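C381 turret protein (Sulfolobus turreted icosahedral virus, PDB 4IND) builds, as a triple jelly-roll protein assembled in five copies, the turret that probably projects from the capsid of this archaeal virus. Local coordinates at residues R147-G152 with G176-K181; V239-T244 with F253-E258. All coordinates share one frame; numbering follows the deposited sequence.

Both contacts are aromatic pairs, and their centres lie about 16 Å apart. Interaction 1 joins the loop after strand 138-147 to the start of strand 176-187; interaction 2 bridges strands 238-243 and 253-262, which belong to different sheets of the second jelly roll. Strands 176-187 and 253-262 are neighbours in one sheet, and there the contacts meet: Ile180 CG2 packs on Leu257 CD1 at 4.0 Å, and Lys181 NZ faces Glu258 OE2 at 3.3 Å, a long, weak ion pair. Both of those charged residues reach the chain Y phosphate, whose site Arg154 and Glu237 of a second subunit complete, whereas the chain U phosphate sits at the loop of interaction 1.

Interaction 1 of 2, residues R147-G152 with G176-K181; sequences RVFEKG and GTYAIK. With 2HP (dihydrogenphosphate ion), chain U; 2HP (dihydrogenphosphate ion), chain Y.
Phe149 offers one ring face to the edge of Tyr178, a T-shaped pair with planes at 75° and centroids 5.5 Å apart. Tyr178 CE1 makes the touch, coming in over the rim of the Phe149 ring, 4.0 Å from Phe149 CE1. Val148 CB lies over the opposite face. With CG beside the backbone N (chi1 -61°), Tyr178 reaches across to the loop, and its OH is held by the carbonyl of Arg174. Arg147 binds the chain U phosphate edge-on as modelled: O2 lies in the guanidinium plane, 3.1 Å from Arg147 NE and 2.9 Å from Arg147 NH2, while the bend at chi3 (57°) turns the guanidinium to it. The exact placement of this ion is doubtful, because it crowds Val148 O. Further along the strand, Lys181 NZ donates to O4 of the chain Y phosphate at 3.1 Å; it also donates to the backbone O of Asp235 and makes a cation-pi contact with Tyr236, both of a second subunit. The pair thus ties the linker between the first two jelly rolls to the second: Phe149 packs against Leu79 of strand 78-88 and Val259 of strand 253-262, and Tyr178 against Ile232 of strand 221-232.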
loop_
_atom_site.group_PDB
_atom_site.type_symbol
_atom_site.label_atom_id
_atom_site.label_comp_id
_atom_site.label_asym_id
_atom_site.label_seq_id
_atom_site.Cartn_x
_atom_site.Cartn_y
_atom_site.Cartn_z
ATOM N N ARG A 147 -16.698 -4.911 8.384
ATOM C CA ARG A 147 -15.328 -4.989 8.858
ATOM C C ARG A 147 -14.750 -3.569 8.936
ATOM O O ARG A 147 -14.871 -2.788 8.001
ATOM C CB ARG A 147 -14.500 -5.876 7.912
ATOM C CG ARG A 147 -14.972 -7.351 7.928
ATOM C CD ARG A 147 -14.045 -8.242 7.122
ATOM N NE ARG A 147 -12.686 -8.124 7.628
ATOM C CZ ARG A 147 -11.630 -8.689 7.068
ATOM N NH1 ARG A 147 -11.778 -9.422 5.974
ATOM N NH2 ARG A 147 -10.424 -8.506 7.599
ATOM N N VAL A 148 -14.141 -3.234 10.059
ATOM C CA VAL A 148 -13.523 -1.901 10.209
ATOM C C VAL A 148 -12.050 -1.971 9.818
ATOM O O VAL A 148 -11.480 -3.040 9.763
ATOM C CB VAL A 148 -13.665 -1.400 11.650
ATOM C CG1 VAL A 148 -15.122 -1.288 12.018
ATOM C CG2 VAL A 148 -12.984 -2.352 12.616
ATOM N N PHE A 149 -11.417 -0.849 9.533
ATOM C CA PHE A 149 -10.022 -0.904 9.129
ATOM C C PHE A 149 -9.949 -1.453 7.711
ATOM O O PHE A 149 -8.889 -1.858 7.239
ATOM C CB PHE A 149 -9.208 -1.759 10.114
ATOM C CG PHE A 149 -9.313 -1.283 11.540
ATOM C CD1 PHE A 149 -9.108 0.066 11.851
ATOM C CD2 PHE A 149 -9.657 -2.153 12.557
ATOM C CE1 PHE A 149 -9.243 0.520 13.157
ATOM C CE2 PHE A 149 -9.776 -1.705 13.873
ATOM C CZ PHE A 149 -9.565 -0.360 14.165
ATOM N N GLU A 150 -11.101 -1.493 7.052
ATOM C CA GLU A 150 -11.153 -1.664 5.604
ATOM C C GLU A 150 -11.430 -0.281 5.055
ATOM O O GLU A 150 -12.261 0.449 5.597
ATOM C CB GLU A 150 -12.317 -2.565 5.193
ATOM C CG GLU A 150 -12.408 -3.879 5.936
ATOM C CD GLU A 150 -11.498 -4.937 5.357
ATOM O OE1 GLU A 150 -10.296 -4.931 5.702
ATOM O OE2 GLU A 150 -11.985 -5.769 4.556
ATOM N N LYS A 151 -10.730 0.101 4.006
ATOM C CA LYS A 151 -11.099 1.316 3.303
ATOM C C LYS A 151 -10.951 2.515 4.230
ATOM O O LYS A 151 -11.624 3.537 4.063
ATOM C CB LYS A 151 -12.534 1.188 2.791
ATOM C CG LYS A 151 -12.715 0.040 1.794
ATOM C CD LYS A 151 -14.185 -0.267 1.542
ATOM C CE LYS A 151 -14.386 -0.955 0.193
ATOM N NZ LYS A 151 -13.616 -2.228 0.050
ATOM N N GLY A 152 -10.072 2.367 5.219
ATOM C CA GLY A 152 -9.695 3.470 6.072
ATOM C C GLY A 152 -10.746 3.823 7.093
ATOM O O GLY A 152 -10.721 4.926 7.636
ATOM N N GLY A 176 0.202 -2.313 12.684
ATOM C CA GLY A 176 0.001 -0.883 12.507
ATOM C C GLY A 176 0.193 -0.175 13.830
ATOM O O GLY A 176 0.463 -0.811 14.842
ATOM N N THR A 177 0.097 1.149 13.822
ATOM C CA THR A 177 0.029 1.899 15.061
ATOM C C THR A 177 -1.352 2.511 15.139
ATOM O O THR A 177 -1.886 2.985 14.130
ATOM C CB THR A 177 1.114 2.994 15.096
ATOM O OG1 THR A 177 2.405 2.371 15.012
ATOM C CG2 THR A 177 1.019 3.807 16.395
ATOM N N TYR A 178 -1.952 2.469 16.324
ATOM C CA TYR A 178 -3.320 2.922 16.493
ATOM C C TYR A 178 -3.493 3.906 17.625
ATOM O O TYR A 178 -2.818 3.823 18.650
ATOM C CB TYR A 178 -4.214 1.733 16.795
ATOM C CG TYR A 178 -4.260 0.692 15.704
ATOM C CD1 TYR A 178 -5.317 0.646 14.807
ATOM C CD2 TYR A 178 -3.248 -0.247 15.574
ATOM C CE1 TYR A 178 -5.378 -0.330 13.806
ATOM C CE2 TYR A 178 -3.298 -1.230 14.576
ATOM C CZ TYR A 178 -4.352 -1.255 13.698
ATOM O OH TYR A 178 -4.421 -2.227 12.722
ATOM N N ALA A 179 -4.426 4.826 17.440
ATOM C CA ALA A 179 -4.872 5.692 18.524
ATOM C C ALA A 179 -6.129 5.065 19.104
ATOM O O ALA A 179 -7.003 4.612 18.362
ATOM C CB ALA A 179 -5.156 7.083 18.022
ATOM N N ILE A 180 -6.218 5.022 20.431
ATOM C CA ILE A 180 -7.460 4.637 21.085
ATOM C C ILE A 180 -7.898 5.840 21.908
ATOM O O ILE A 180 -7.201 6.250 22.837
ATOM C CB ILE A 180 -7.254 3.448 21.998
ATOM C CG1 ILE A 180 -6.845 2.230 21.169
ATOM C CG2 ILE A 180 -8.531 3.160 22.780
ATOM C CD1 ILE A 180 -6.400 1.044 22.018
ATOM N N LYS A 181 -9.023 6.430 21.522
ATOM C CA LYS A 181 -9.512 7.639 22.149
ATOM C C LYS A 181 -10.821 7.312 22.859
ATOM O O LYS A 181 -11.725 6.682 22.286
ATOM C CB LYS A 181 -9.717 8.753 21.109
ATOM C CG LYS A 181 -10.089 10.106 21.715
ATOM C CD LYS A 181 -10.485 11.125 20.643
ATOM C CE LYS A 181 -9.320 11.425 19.691
ATOM N NZ LYS A 181 -9.696 12.507 18.716
HETATM P P 2HP U . -10.726 -5.713 10.020
HETATM O O1 2HP U . -9.444 -5.684 10.813
HETATM O O2 2HP U . -11.043 -7.176 10.053
HETATM O O3 2HP U . -10.437 -5.205 8.573
HETATM O O4 2HP U . -11.909 -4.941 10.687
HETATM P P 2HP Y . -12.142 13.216 15.866
HETATM O O1 2HP Y . -11.134 14.340 16.253
HETATM O O2 2HP Y . -11.692 12.483 14.642
HETATM O O3 2HP Y . -13.443 13.792 15.428
HETATM O O4 2HP Y . -12.306 12.249 17.073
#

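Interaction 2 of 2, residues V239-T244 with F253-E258. With 2HP (dihydrogenphosphate ion), chain Y.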
loop_
_atom_site.group_PDB
_atom_site.type_symbol
_atom_site.label_atom_id
_atom_site.label_comp_id
_atom_site.label_asym_id
_atom_site.label_seq_id
_atom_site.Cartn_x
_atom_site.Cartn_y
_atom_site.Cartn_z
ATOM N N VAL A 239 -6.291 -7.033 21.606
ATOM C CA VAL A 239 -6.219 -5.912 22.550
ATOM C C VAL A 239 -7.374 -6.042 23.538
ATOM O O VAL A 239 -8.493 -6.392 23.152
ATOM C CB VAL A 239 -6.293 -4.582 21.809
ATOM C CG1 VAL A 239 -6.276 -3.401 22.789
ATOM C CG2 VAL A 239 -5.142 -4.477 20.807
ATOM N N LYS A 240 -7.105 -5.770 24.810
ATOM C CA LYS A 240 -8.155 -5.852 25.833
ATOM C C LYS A 240 -8.265 -4.566 26.645
ATOM O O LYS A 240 -7.280 -4.093 27.215
ATOM C CB LYS A 240 -7.871 -7.031 26.748
ATOM C CG LYS A 240 -8.932 -7.269 27.795
ATOM C CD LYS A 240 -8.566 -8.489 28.621
ATOM C CE LYS A 240 -9.506 -8.674 29.787
ATOM N NZ LYS A 240 -9.070 -9.812 30.653
ATOM N N PHE A 241 -9.464 -3.994 26.680
ATOM C CA PHE A 241 -9.728 -2.834 27.526
ATOM C C PHE A 241 -10.516 -3.327 28.737
ATOM O O PHE A 241 -11.473 -4.080 28.584
ATOM C CB PHE A 241 -10.526 -1.792 26.757
ATOM C CG PHE A 241 -11.252 -0.825 27.646
ATOM C CD1 PHE A 241 -10.552 0.097 28.404
ATOM C CD2 PHE A 241 -12.639 -0.850 27.731
ATOM C CE1 PHE A 241 -11.213 0.988 29.231
ATOM C CE2 PHE A 241 -13.318 0.041 28.547
ATOM C CZ PHE A 241 -12.598 0.963 29.313
ATOM N N SER A 242 -10.092 -2.938 29.934
ATOM C CA SER A 242 -10.770 -3.350 31.162
ATOM C C SER A 242 -11.072 -2.134 32.001
ATOM O O SER A 242 -10.197 -1.284 32.197
ATOM C CB SER A 242 -9.886 -4.278 32.001
ATOM O OG SER A 242 -9.221 -5.232 31.202
ATOM N N VAL A 243 -12.298 -2.047 32.514
ATOM C CA VAL A 243 -12.626 -1.022 33.512
ATOM C C VAL A 243 -12.249 -1.617 34.862
ATOM O O VAL A 243 -12.700 -2.716 35.207
ATOM C CB VAL A 243 -14.130 -0.689 33.504
ATOM C CG1 VAL A 243 -14.430 0.380 34.549
ATOM C CG2 VAL A 243 -14.577 -0.219 32.124
ATOM N N THR A 244 -11.437 -0.909 35.644
ATOM C CA THR A 244 -10.848 -1.540 36.834
ATOM C C THR A 244 -11.189 -0.892 38.162
ATOM O O THR A 244 -10.788 -1.389 39.215
ATOM C CB THR A 244 -9.307 -1.611 36.714
ATOM O OG1 THR A 244 -8.801 -0.284 36.553
ATOM C CG2 THR A 244 -8.873 -2.459 35.519
ATOM N N PHE A 253 -19.425 6.182 35.043
ATOM C CA PHE A 253 -18.879 6.820 33.852
ATOM C C PHE A 253 -19.774 6.529 32.661
ATOM O O PHE A 253 -20.455 5.484 32.600
ATOM C CB PHE A 253 -17.465 6.275 33.526
ATOM C CG PHE A 253 -16.345 6.953 34.285
ATOM C CD1 PHE A 253 -15.434 7.767 33.619
ATOM C CD2 PHE A 253 -16.174 6.741 35.640
ATOM C CE1 PHE A 253 -14.381 8.377 34.308
ATOM C CE2 PHE A 253 -15.129 7.351 36.334
ATOM C CZ PHE A 253 -14.235 8.168 35.661
ATOM N N THR A 254 -19.769 7.449 31.705
ATOM C CA THR A 254 -20.294 7.185 30.371
ATOM C C THR A 254 -19.163 7.511 29.416
ATOM O O THR A 254 -18.504 8.529 29.573
ATOM C CB THR A 254 -21.490 8.072 30.051
ATOM O OG1 THR A 254 -22.488 7.908 31.060
ATOM C CG2 THR A 254 -22.084 7.689 28.698
ATOM N N PHE A 255 -18.893 6.642 28.443
ATOM C CA PHE A 255 -17.755 6.892 27.575
ATOM C C PHE A 255 -18.000 6.405 26.151
ATOM O O PHE A 255 -18.910 5.605 25.892
ATOM C CB PHE A 255 -16.475 6.285 28.172
ATOM C CG PHE A 255 -16.475 4.772 28.205
ATOM C CD1 PHE A 255 -15.883 4.041 27.188
ATOM C CD2 PHE A 255 -17.057 4.092 29.266
ATOM C CE1 PHE A 255 -15.880 2.638 27.225
ATOM C CE2 PHE A 255 -17.064 2.705 29.318
ATOM C CZ PHE A 255 -16.478 1.972 28.289
ATOM N N GLY A 256 -17.180 6.903 25.239
ATOM C CA GLY A 256 -17.224 6.522 23.850
ATOM C C GLY A 256 -15.944 5.774 23.542
ATOM O O GLY A 256 -15.085 5.621 24.413
ATOM N N LEU A 257 -15.821 5.276 22.314
ATOM C CA LEU A 257 -14.628 4.534 21.932
ATOM C C LEU A 257 -14.315 4.776 20.482
ATOM O O LEU A 257 -15.138 4.530 19.599
ATOM C CB LEU A 257 -14.833 3.032 22.159
ATOM C CG LEU A 257 -13.674 2.154 21.658
ATOM C CD1 LEU A 257 -12.432 2.408 22.486
ATOM C CD2 LEU A 257 -14.070 0.656 21.717
ATOM N N GLU A 258 -13.098 5.229 20.243
ATOM C CA GLU A 258 -12.630 5.509 18.898
ATOM C C GLU A 258 -11.296 4.780 18.776
ATOM O O GLU A 258 -10.383 4.969 19.590
ATOM C CB GLU A 258 -12.525 7.042 18.755
ATOM C CG GLU A 258 -12.040 7.616 17.434
ATOM C CD GLU A 258 -12.049 9.154 17.471
ATOM O OE1 GLU A 258 -13.148 9.721 17.675
ATOM O OE2 GLU A 258 -10.963 9.789 17.329
HETATM P P 2HP Y . -12.142 13.216 15.866
HETATM O O1 2HP Y . -11.134 14.340 16.253
HETATM O O2 2HP Y . -11.692 12.483 14.642
HETATM O O3 2HP Y . -13.443 13.792 15.428
HETATM O O4 2HP Y . -12.306 12.249 17.073
#
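Phe241 overlaps Phe255 at the far end of its ring, where Phe241 CE2 comes to 3.7 Å from Phe255 CZ and 3.9 Å from Phe255 CE1. The two side chains approach from opposite directions, one from each strand, and meet between backbones whose nearest CA atoms, those of Phe241 and Leu257, are still 10.5 Å apart. The ring planes are inclined at 66° with centroids 5.6 Å apart, an oblique meeting in which neither ring lies flat on the other. CG of Phe241, turned away from its backbone N (chi1 159°), and CG of Phe255, set between N and the carbonyl carbon (chi1 68°), each carry their ring toward the facing sheet. Mostly apolar side chains pack round the pair. Met182 touches both rings, Ile169 lies against Phe241, and Ile161, Tyr184 and Met106 lie against Phe255. Val243 and Leu257 also point toward the opposing strand.

Glu258, three residues beyond Phe255, serves the chain Y phosphate. Its chain is extended to the carboxylate, and both oxygens lie close to the same phosphate oxygen, O4, at 2.7 Å from Glu258 OE1 and 2.8 Å from Glu258 OE2. The shorter separation suggests that one of the two acid groups probably holds a proton and donates it. Arg154 NH1 and Glu237 N of a second subunit bond the ion as well, so the site lies at a subunit interface.

The phenylalanine pair belongs to the hydrophobic core of a jelly-roll sandwich. Strand 238-243 runs between strands 168-172 and 194-203 in one sheet; strand 253-262 lies between strands 155-163 and 176-187 in the other. The two rings therefore join the facing sheets of the second domain across its interior.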